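Local coordinates for chitinase (Chromobacterium violaceum, PDB 4TXG), which probably hydrolyses the glycosidic bonds of chitin as a family GH18 glycoside hydrolase, and probably binds chitin through a separate carbohydrate-binding module, at residues Ser152-Ile157 with Ala590-Asn595; Trp180-His185 with Leu631-Phe636. One frame throughout, in Å; residues are numbered along the deposited sequence.

Interaction 1 of 2, residues Ser152-Ile157 with Ala590-Asn595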
ATOM      1  N   SER A 152       9.734 -19.033   3.145  1.00 10.05           N
ATOM      2  CA  SER A 152       8.550 -18.612   2.412  1.00  8.69           C
ATOM      3  C   SER A 152       8.870 -18.164   0.984  1.00 10.59           C
ATOM      4  O   SER A 152       9.902 -17.550   0.731  1.00 11.22           O
ATOM      5  CB  SER A 152       7.836 -17.479   3.155  1.00  9.71           C
ATOM      6  OG  SER A 152       6.618 -17.153   2.478  1.00  8.62           O
ATOM      7  N   ARG A 153       7.976 -18.500   0.060  1.00  8.78           N
ATOM      8  CA  ARG A 153       8.020 -18.048  -1.329  1.00  8.75           C
ATOM      9  C   ARG A 153       7.517 -16.608  -1.492  1.00  9.56           C
ATOM     10  O   ARG A 153       7.823 -15.937  -2.478  1.00  9.36           O
ATOM     11  CB  ARG A 153       7.178 -19.006  -2.184  1.00  9.20           C
ATOM     12  CG  ARG A 153       7.010 -18.648  -3.667  1.00  9.28           C
ATOM     13  CD  ARG A 153       6.312 -19.786  -4.430  1.00 11.07           C
ATOM     14  NE  ARG A 153       5.000 -20.138  -3.874  1.00 10.92           N
ATOM     15  CZ  ARG A 153       4.773 -21.153  -3.045  1.00 13.89           C
ATOM     16  NH1 ARG A 153       5.770 -21.939  -2.661  1.00 12.56           N
ATOM     17  NH2 ARG A 153       3.543 -21.387  -2.599  1.00 10.43           N
ATOM     18  N   ARG A 154       6.727 -16.152  -0.524  1.00  8.02           N
ATOM     19  CA  ARG A 154       6.087 -14.838  -0.587  1.00  8.51           C
ATOM     20  C   ARG A 154       6.376 -14.027   0.657  1.00  9.54           C
ATOM     21  O   ARG A 154       6.507 -14.589   1.741  1.00  7.71           O
ATOM     22  CB  ARG A 154       4.565 -14.973  -0.723  1.00  7.76           C
ATOM     23  CG  ARG A 154       4.109 -15.851  -1.867  1.00  8.17           C
ATOM     24  CD  ARG A 154       4.286 -15.180  -3.229  1.00  9.06           C
ATOM     25  NE  ARG A 154       4.092 -16.177  -4.284  1.00  8.61           N
ATOM     26  CZ  ARG A 154       4.728 -16.170  -5.447  1.00  8.76           C
ATOM     27  NH1 ARG A 154       5.576 -15.176  -5.744  1.00 10.17           N
ATOM     28  NH2 ARG A 154       4.514 -17.155  -6.309  1.00  9.26           N
ATOM     29  N   ARG A 155       6.427 -12.705   0.523  1.00  7.94           N
ATOM     30  CA  ARG A 155       6.468 -11.878   1.719  1.00  6.75           C
ATOM     31  C   ARG A 155       5.170 -12.071   2.493  1.00  7.24           C
ATOM     32  O   ARG A 155       4.105 -12.236   1.904  1.00  6.90           O
ATOM     33  CB  ARG A 155       6.664 -10.408   1.378  1.00  6.91           C
ATOM     34  CG  ARG A 155       7.955 -10.123   0.639  1.00  7.03           C
ATOM     35  CD  ARG A 155       8.248  -8.632   0.607  1.00  6.95           C
ATOM     36  NE  ARG A 155       9.384  -8.354  -0.262  1.00  6.80           N
ATOM     37  CZ  ARG A 155       9.271  -8.163  -1.569  1.00  8.90           C
ATOM     38  NH1 ARG A 155       8.066  -8.205  -2.132  1.00  6.54           N
ATOM     39  NH2 ARG A 155      10.357  -7.925  -2.307  1.00  6.68           N
ATOM     40  N   ILE A 156       5.291 -12.075   3.815  1.00  7.44           N
ATOM     41  CA  ILE A 156       4.160 -12.129   4.722  1.00  6.78           C
ATOM     42  C   ILE A 156       4.440 -11.041   5.741  1.00  6.98           C
ATOM     43  O   ILE A 156       5.263 -11.205   6.646  1.00  8.60           O
ATOM     44  CB  ILE A 156       4.003 -13.511   5.388  1.00  9.15           C
ATOM     45  CG1 ILE A 156       3.796 -14.586   4.321  1.00  7.40           C
ATOM     46  CG2 ILE A 156       2.843 -13.499   6.391  1.00  8.86           C
ATOM     47  CD1 ILE A 156       3.812 -16.016   4.881  1.00  9.45           C
ATOM     48  N   ILE A 157       3.795  -9.902   5.537  1.00  7.62           N
ATOM     49  CA  ILE A 157       4.137  -8.680   6.255  1.00  7.48           C
ATOM     50  C   ILE A 157       3.031  -8.300   7.220  1.00  6.29           C
ATOM     51  O   ILE A 157       1.924  -7.984   6.802  1.00  9.25           O
ATOM     52  CB  ILE A 157       4.367  -7.523   5.275  1.00  8.95           C
ATOM     53  CG1 ILE A 157       5.437  -7.905   4.248  1.00  8.67           C
ATOM     54  CG2 ILE A 157       4.748  -6.246   6.005  1.00  9.69           C
ATOM     55  CD1 ILE A 157       5.156  -7.325   2.862  1.00 17.21           C
ATOM     56  N   ALA A 590      -4.371 -17.940  -3.488  1.00  7.06           N
ATOM     57  CA  ALA A 590      -4.230 -18.615  -4.774  1.00  8.95           C
ATOM     58  C   ALA A 590      -3.885 -17.602  -5.858  1.00  7.11           C
ATOM     59  O   ALA A 590      -3.038 -17.858  -6.718  1.00  7.50           O
ATOM     60  CB  ALA A 590      -5.507 -19.376  -5.138  1.00  8.92           C
ATOM     61  N   TRP A 591      -4.544 -16.449  -5.790  1.00  6.77           N
ATOM     62  CA  TRP A 591      -4.345 -15.361  -6.743  1.00  6.56           C
ATOM     63  C   TRP A 591      -2.922 -14.788  -6.652  1.00  6.36           C
ATOM     64  O   TRP A 591      -2.307 -14.469  -7.668  1.00  6.81           O
ATOM     65  CB  TRP A 591      -5.409 -14.283  -6.497  1.00  6.32           C
ATOM     66  CG  TRP A 591      -5.279 -13.027  -7.324  1.00  8.34           C
ATOM     67  CD1 TRP A 591      -5.867 -12.763  -8.522  1.00  9.22           C
ATOM     68  CD2 TRP A 591      -4.514 -11.866  -6.981  1.00  6.31           C
ATOM     69  NE1 TRP A 591      -5.515 -11.495  -8.953  1.00  7.32           N
ATOM     70  CE2 TRP A 591      -4.680 -10.931  -8.025  1.00  6.12           C
ATOM     71  CE3 TRP A 591      -3.713 -11.526  -5.885  1.00  6.50           C
ATOM     72  CZ2 TRP A 591      -4.065  -9.681  -8.008  1.00  7.71           C
ATOM     73  CZ3 TRP A 591      -3.103 -10.282  -5.870  1.00  8.43           C
ATOM     74  CH2 TRP A 591      -3.280  -9.378  -6.927  1.00  8.37           C
ATOM     75  N   ILE A 592      -2.410 -14.669  -5.428  1.00  6.70           N
ATOM     76  CA  ILE A 592      -1.033 -14.234  -5.184  1.00  6.10           C
ATOM     77  C   ILE A 592      -0.049 -15.184  -5.851  1.00  6.73           C
ATOM     78  O   ILE A 592       0.874 -14.758  -6.563  1.00  8.37           O
ATOM     79  CB  ILE A 592      -0.717 -14.165  -3.652  1.00  6.00           C
ATOM     80  CG1 ILE A 592      -1.472 -13.008  -2.988  1.00 11.03           C
ATOM     81  CG2 ILE A 592       0.785 -14.049  -3.406  1.00  6.43           C
ATOM     82  CD1 ILE A 592      -0.942 -11.623  -3.354  1.00 13.43           C
ATOM     83  N   ASP A 593      -0.235 -16.481  -5.621  1.00  6.74           N
ATOM     84  CA  ASP A 593       0.710 -17.455  -6.143  1.00  9.03           C
ATOM     85  C   ASP A 593       0.641 -17.536  -7.659  1.00 11.34           C
ATOM     86  O   ASP A 593       1.666 -17.603  -8.321  1.00 11.14           O
ATOM     87  CB  ASP A 593       0.465 -18.839  -5.540  1.00 10.98           C
ATOM     88  CG  ASP A 593       1.518 -19.230  -4.498  1.00 13.63           C
ATOM     89  OD1 ASP A 593       2.615 -18.619  -4.459  1.00 11.06           O
ATOM     90  OD2 ASP A 593       1.243 -20.164  -3.710  1.00 14.10           O
ATOM     91  N   ALA A 594      -0.569 -17.506  -8.208  1.00  8.89           N
ATOM     92  CA  ALA A 594      -0.742 -17.644  -9.651  1.00 10.67           C
ATOM     93  C   ALA A 594      -0.177 -16.450 -10.425  1.00 13.32           C
ATOM     94  O   ALA A 594       0.332 -16.609 -11.535  1.00 14.92           O
ATOM     95  CB  ALA A 594      -2.227 -17.851  -9.986  1.00 13.41           C
ATOM     96  N   ASN A 595      -0.241 -15.264  -9.826  1.00  8.64           N
ATOM     97  CA  ASN A 595       0.328 -14.060 -10.429  1.00 10.06           C
ATOM     98  C   ASN A 595       1.768 -13.789 -10.012  1.00  8.77           C
ATOM     99  O   ASN A 595       2.352 -12.780 -10.412  1.00 11.63           O
ATOM    100  CB  ASN A 595      -0.531 -12.843 -10.079  1.00 10.38           C
ATOM    101  CG  ASN A 595      -1.788 -12.768 -10.918  1.00 13.48           C
ATOM    102  OD1 ASN A 595      -1.722 -12.411 -12.091  1.00 14.65           O
ATOM    103  ND2 ASN A 595      -2.941 -13.106 -10.326  1.00  9.97           N
TER
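Arg153 and Arg154 converge on the carboxylate of Asp593, each side-on through NE and NH2, but they share it unequally. Arg153 takes both oxygens: its NE meets Asp593 OD1 at 2.9 Å in a nearly straight bond (172°), and its NH2 meets Asp593 OD2 at 2.8 Å. Both are reached on their syn sides, though from out of the carboxylate plane, with the two flat groups tilted 34° apart. Arg154 spends both nitrogens on one oxygen, NE to Asp593 OD1 at 2.9 Å and NH2 to the same OD1 at 3.0 Å, its guanidinium turned 68° from the carboxylate. OD1 thus accepts three N-H groups, a concentration of positive charge that would probably favour the ionised aspartate.

The apolar part is smaller: Arg154 CD lies 3.7 Å from Ile592 CG2 as the two side chains run past each other in opposite directions. The methylene CG of Arg153 sits over the centre of the Arg154 guanidinium, 3.7 Å above its plane, so the aliphatic part of Arg153 covers one face of that group while both arginines reach the same acid. A bend at its second torsion turns the Arg154 chain toward the helix.

Further out, Ser152 OG donates to Arg154 O at 2.7 Å on a lone pair in the carbonyl plane. Asn596 OD1 takes Arg154 NH2, Gln638 O takes Arg153 NH1, and Phe636 packs against Arg154, Ile592 and Asp593. This salt-bridge network ties the entry to strand 155-161 of the GH18 TIM barrel to the end of helix 582-594, which leads into the adjacent parallel strand 599-603.

Interaction 2 of 2, residues Trp180-His185 with Leu631-Phe636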
ATOM      1  N   TRP A 180       6.343 -15.166  14.934  1.00 10.63           N
ATOM      2  CA  TRP A 180       7.633 -14.937  14.301  1.00 10.00           C
ATOM      3  C   TRP A 180       8.042 -16.010  13.290  1.00 11.82           C
ATOM      4  O   TRP A 180       8.706 -15.705  12.297  1.00 13.81           O
ATOM      5  CB  TRP A 180       8.713 -14.822  15.376  1.00  9.26           C
ATOM      6  CG  TRP A 180       8.653 -13.536  16.146  1.00 10.57           C
ATOM      7  CD1 TRP A 180       7.913 -13.278  17.266  1.00 12.09           C
ATOM      8  CD2 TRP A 180       9.374 -12.334  15.853  1.00  9.98           C
ATOM      9  NE1 TRP A 180       8.134 -11.988  17.689  1.00 10.90           N
ATOM     10  CE2 TRP A 180       9.018 -11.386  16.835  1.00 10.26           C
ATOM     11  CE3 TRP A 180      10.281 -11.969  14.858  1.00 10.35           C
ATOM     12  CZ2 TRP A 180       9.537 -10.088  16.845  1.00 11.20           C
ATOM     13  CZ3 TRP A 180      10.808 -10.681  14.879  1.00 12.33           C
ATOM     14  CH2 TRP A 180      10.428  -9.759  15.866  1.00 11.30           C
ATOM     15  N   SER A 181       7.642 -17.257  13.534  1.00 10.19           N
ATOM     16  CA  SER A 181       8.063 -18.358  12.669  1.00  9.31           C
ATOM     17  C   SER A 181       7.241 -18.444  11.379  1.00 12.24           C
ATOM     18  O   SER A 181       7.484 -19.316  10.549  1.00 10.63           O
ATOM     19  CB  SER A 181       7.973 -19.698  13.411  1.00 13.52           C
ATOM     20  OG  SER A 181       6.624 -20.052  13.645  1.00 15.47           O
ATOM     21  N   LYS A 182       6.269 -17.546  11.220  1.00  9.56           N
ATOM     22  CA  LYS A 182       5.362 -17.621  10.080  1.00  9.69           C
ATOM     23  C   LYS A 182       5.307 -16.324   9.275  1.00 11.36           C
ATOM     24  O   LYS A 182       4.489 -16.194   8.367  1.00 12.58           O
ATOM     25  CB  LYS A 182       3.954 -17.992  10.556  1.00 12.96           C
ATOM     26  CG  LYS A 182       3.921 -19.266  11.408  1.00 17.57           C
ATOM     27  CD  LYS A 182       2.502 -19.688  11.741  1.00 22.58           C
ATOM     28  CE  LYS A 182       2.483 -20.895  12.670  1.00 28.31           C
ATOM     29  NZ  LYS A 182       3.316 -22.017  12.155  1.00 34.90           N
ATOM     30  N   LEU A 183       6.181 -15.376   9.606  1.00 10.68           N
ATOM     31  CA  LEU A 183       6.235 -14.075   8.928  1.00 12.35           C
ATOM     32  C   LEU A 183       7.570 -13.833   8.223  1.00  8.68           C
ATOM     33  O   LEU A 183       8.557 -14.528   8.476  1.00  8.21           O
ATOM     34  CB  LEU A 183       6.013 -12.931   9.934  1.00 17.85           C
ATOM     35  CG  LEU A 183       4.739 -12.845  10.761  1.00 19.34           C
ATOM     36  CD1 LEU A 183       4.806 -11.652  11.672  1.00 16.20           C
ATOM     37  CD2 LEU A 183       3.533 -12.731   9.851  1.00 24.99           C
ATOM     38  N   THR A 184       7.611 -12.836   7.346  1.00  8.68           N
ATOM     39  CA  THR A 184       8.890 -12.428   6.771  1.00  8.18           C
ATOM     40  C   THR A 184       9.286 -11.007   7.189  1.00  7.41           C
ATOM     41  O   THR A 184      10.480 -10.697   7.295  1.00  8.32           O
ATOM     42  CB  THR A 184       8.880 -12.511   5.228  1.00  9.20           C
ATOM     43  OG1 THR A 184       7.904 -11.606   4.693  1.00  8.55           O
ATOM     44  CG2 THR A 184       8.575 -13.940   4.765  1.00  9.88           C
ATOM     45  N   HIS A 185       8.284 -10.154   7.412  1.00  6.42           N
ATOM     46  CA  HIS A 185       8.491  -8.754   7.786  1.00  6.26           C
ATOM     47  C   HIS A 185       7.467  -8.313   8.829  1.00  8.50           C
ATOM     48  O   HIS A 185       6.309  -8.723   8.789  1.00  8.26           O
ATOM     49  CB  HIS A 185       8.363  -7.814   6.579  1.00  8.37           C
ATOM     50  CG  HIS A 185       9.334  -8.083   5.472  1.00  8.94           C
ATOM     51  ND1 HIS A 185       9.226  -9.171   4.634  1.00 10.42           N
ATOM     52  CD2 HIS A 185      10.406  -7.379   5.035  1.00  8.95           C
ATOM     53  CE1 HIS A 185      10.208  -9.144   3.748  1.00  9.64           C
ATOM     54  NE2 HIS A 185      10.934  -8.064   3.966  1.00  8.23           N
ATOM     55  N   LEU A 631      -2.490 -19.850   7.727  1.00 10.81           N
ATOM     56  CA  LEU A 631      -2.963 -20.280   6.416  1.00 11.07           C
ATOM     57  C   LEU A 631      -2.084 -19.690   5.322  1.00  8.92           C
ATOM     58  O   LEU A 631      -1.690 -20.396   4.394  1.00 10.48           O
ATOM     59  CB  LEU A 631      -4.423 -19.876   6.199  1.00 13.23           C
ATOM     60  CG  LEU A 631      -5.021 -20.148   4.812  1.00 13.04           C
ATOM     61  CD1 LEU A 631      -4.960 -21.623   4.451  1.00 14.85           C
ATOM     62  CD2 LEU A 631      -6.470 -19.639   4.768  1.00 14.76           C
ATOM     63  N   LEU A 632      -1.777 -18.399   5.430  1.00  7.63           N
ATOM     64  CA  LEU A 632      -0.882 -17.763   4.462  1.00  9.15           C
ATOM     65  C   LEU A 632       0.493 -18.450   4.447  1.00  9.32           C
ATOM     66  O   LEU A 632       1.025 -18.795   3.386  1.00  8.66           O
ATOM     67  CB  LEU A 632      -0.717 -16.272   4.777  1.00  9.33           C
ATOM     68  CG  LEU A 632      -1.909 -15.368   4.489  1.00  9.94           C
ATOM     69  CD1 LEU A 632      -1.670 -13.983   5.077  1.00 11.71           C
ATOM     70  CD2 LEU A 632      -2.171 -15.288   2.993  1.00 12.57           C
ATOM     71  N   TYR A 633       1.066 -18.638   5.629  1.00  7.91           N
ATOM     72  CA  TYR A 633       2.384 -19.248   5.730  1.00  8.62           C
ATOM     73  C   TYR A 633       2.408 -20.689   5.219  1.00  9.35           C
ATOM     74  O   TYR A 633       3.336 -21.092   4.511  1.00 10.57           O
ATOM     75  CB  TYR A 633       2.899 -19.210   7.174  1.00  8.58           C
ATOM     76  CG  TYR A 633       4.227 -19.905   7.285  1.00 11.25           C
ATOM     77  CD1 TYR A 633       5.369 -19.334   6.738  1.00  9.54           C
ATOM     78  CD2 TYR A 633       4.333 -21.156   7.880  1.00 11.38           C
ATOM     79  CE1 TYR A 633       6.585 -19.979   6.797  1.00 12.57           C
ATOM     80  CE2 TYR A 633       5.545 -21.812   7.942  1.00 12.24           C
ATOM     81  CZ  TYR A 633       6.668 -21.218   7.405  1.00 10.26           C
ATOM     82  OH  TYR A 633       7.880 -21.867   7.463  1.00 11.03           O
ATOM     83  N   ASN A 634       1.403 -21.476   5.589  1.00  9.62           N
ATOM     84  CA  ASN A 634       1.360 -22.872   5.154  1.00 10.89           C
ATOM     85  C   ASN A 634       1.207 -22.977   3.639  1.00 10.92           C
ATOM     86  O   ASN A 634       1.735 -23.890   3.010  1.00 14.71           O
ATOM     87  CB  ASN A 634       0.223 -23.619   5.856  1.00 13.23           C
ATOM     88  CG  ASN A 634       0.528 -23.896   7.321  1.00 21.32           C
ATOM     89  OD1 ASN A 634       1.690 -24.072   7.701  1.00 20.55           O
ATOM     90  ND2 ASN A 634      -0.513 -23.935   8.149  1.00 25.64           N
ATOM     91  N   THR A 635       0.485 -22.028   3.060  1.00  9.53           N
ATOM     92  CA  THR A 635       0.310 -21.978   1.618  1.00 11.22           C
ATOM     93  C   THR A 635       1.608 -21.572   0.916  1.00 10.87           C
ATOM     94  O   THR A 635       2.003 -22.184  -0.073  1.00 11.69           O
ATOM     95  CB  THR A 635      -0.809 -20.999   1.243  1.00 12.59           C
ATOM     96  OG1 THR A 635      -2.022 -21.399   1.898  1.00 12.08           O
ATOM     97  CG2 THR A 635      -1.023 -20.970  -0.265  1.00 12.92           C
ATOM     98  N   PHE A 636       2.284 -20.554   1.445  1.00  9.51           N
ATOM     99  CA  PHE A 636       3.436 -19.971   0.751  1.00  8.19           C
ATOM    100  C   PHE A 636       4.799 -20.617   1.071  1.00  9.38           C
ATOM    101  O   PHE A 636       5.803 -20.259   0.451  1.00 10.07           O
ATOM    102  CB  PHE A 636       3.509 -18.468   1.060  1.00  8.04           C
ATOM    103  CG  PHE A 636       2.334 -17.674   0.543  1.00  7.76           C
ATOM    104  CD1 PHE A 636       1.611 -18.105  -0.566  1.00  8.80           C
ATOM    105  CD2 PHE A 636       1.976 -16.471   1.154  1.00  9.57           C
ATOM    106  CE1 PHE A 636       0.540 -17.366  -1.051  1.00  8.99           C
ATOM    107  CE2 PHE A 636       0.906 -15.724   0.684  1.00  8.31           C
ATOM    108  CZ  PHE A 636       0.181 -16.171  -0.430  1.00  7.60           C
TER
HETATM  109  O   HOH W   1       8.207 -22.091  10.418  1.00 16.94           O
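Lys182 and Tyr633 make most of this contact by apolar packing. Lys182 CA stands over one face of the Tyr633 ring, 4.0 Å from its centroid and 24° off the normal, a CH-pi contact made by the backbone carbon. The lysine side chain follows on from it: CB lies 3.7 Å from Tyr633 CB, and CG lies above the same face, 4.0 Å from Tyr633 CD2. Tyr633 swings its ring off the helix, its first torsion extended (chi1 177°), so that one face lies against Ser181 O and Lys182 CA, and it crosses the lysine side chain at about a right angle.

The polar contacts divide into carbonyl packing and a water bridge. Ser181 O lies over the same ring face as Lys182 CA, but nearer the phenol end, 3.8 Å from Tyr633 CZ. Lys182 O faces carbon, coming within 3.6 Å of Tyr633 CB; it is buried here without a hydrogen-bonding partner. One water donates to Ser181 O at 2.9 Å and to Tyr633 OH at 3.0 Å, linking loop to helix where direct bonds are absent. Tyr633 OH is also hydrogen-bonded to Asn150 O, which helps fix the ring's outer end.

Asn150 serves the loop as well, its ND2 donating to Trp180 O and Leu183 O. Leu183 turns away from the helix, onto Ile156 and Phe602 of the barrel strands. On the helix, Leu632 and Phe636 pack on Val600 of strand 599-603 and reach helix 582-594. Helix 627-636 therefore lies beside the barrel, its Tyr633 against the loop that enters strand 185-193.

In the fold
Both contacts lie on the same side of the chain's centre, their own centres about 10 Å apart, at the lead-ins to the adjacent parallel barrel strands 155-161 and 185-193. Interaction 1 is partly buried and ionic, joining the first lead-in to helix 582-594; interaction 2 is a surface contact of apolar packing and a water bridge, setting the second lead-in against helix 627-636. They meet directly: Ile156 N and Thr184 OG1 lie 2.8 Å apart, as do Arg153 N and Phe636 O, both probable hydrogen bonds. Helix 627-636 thus borders both, one end of it close to the charged network, while its tyrosine serves the more peripheral contact.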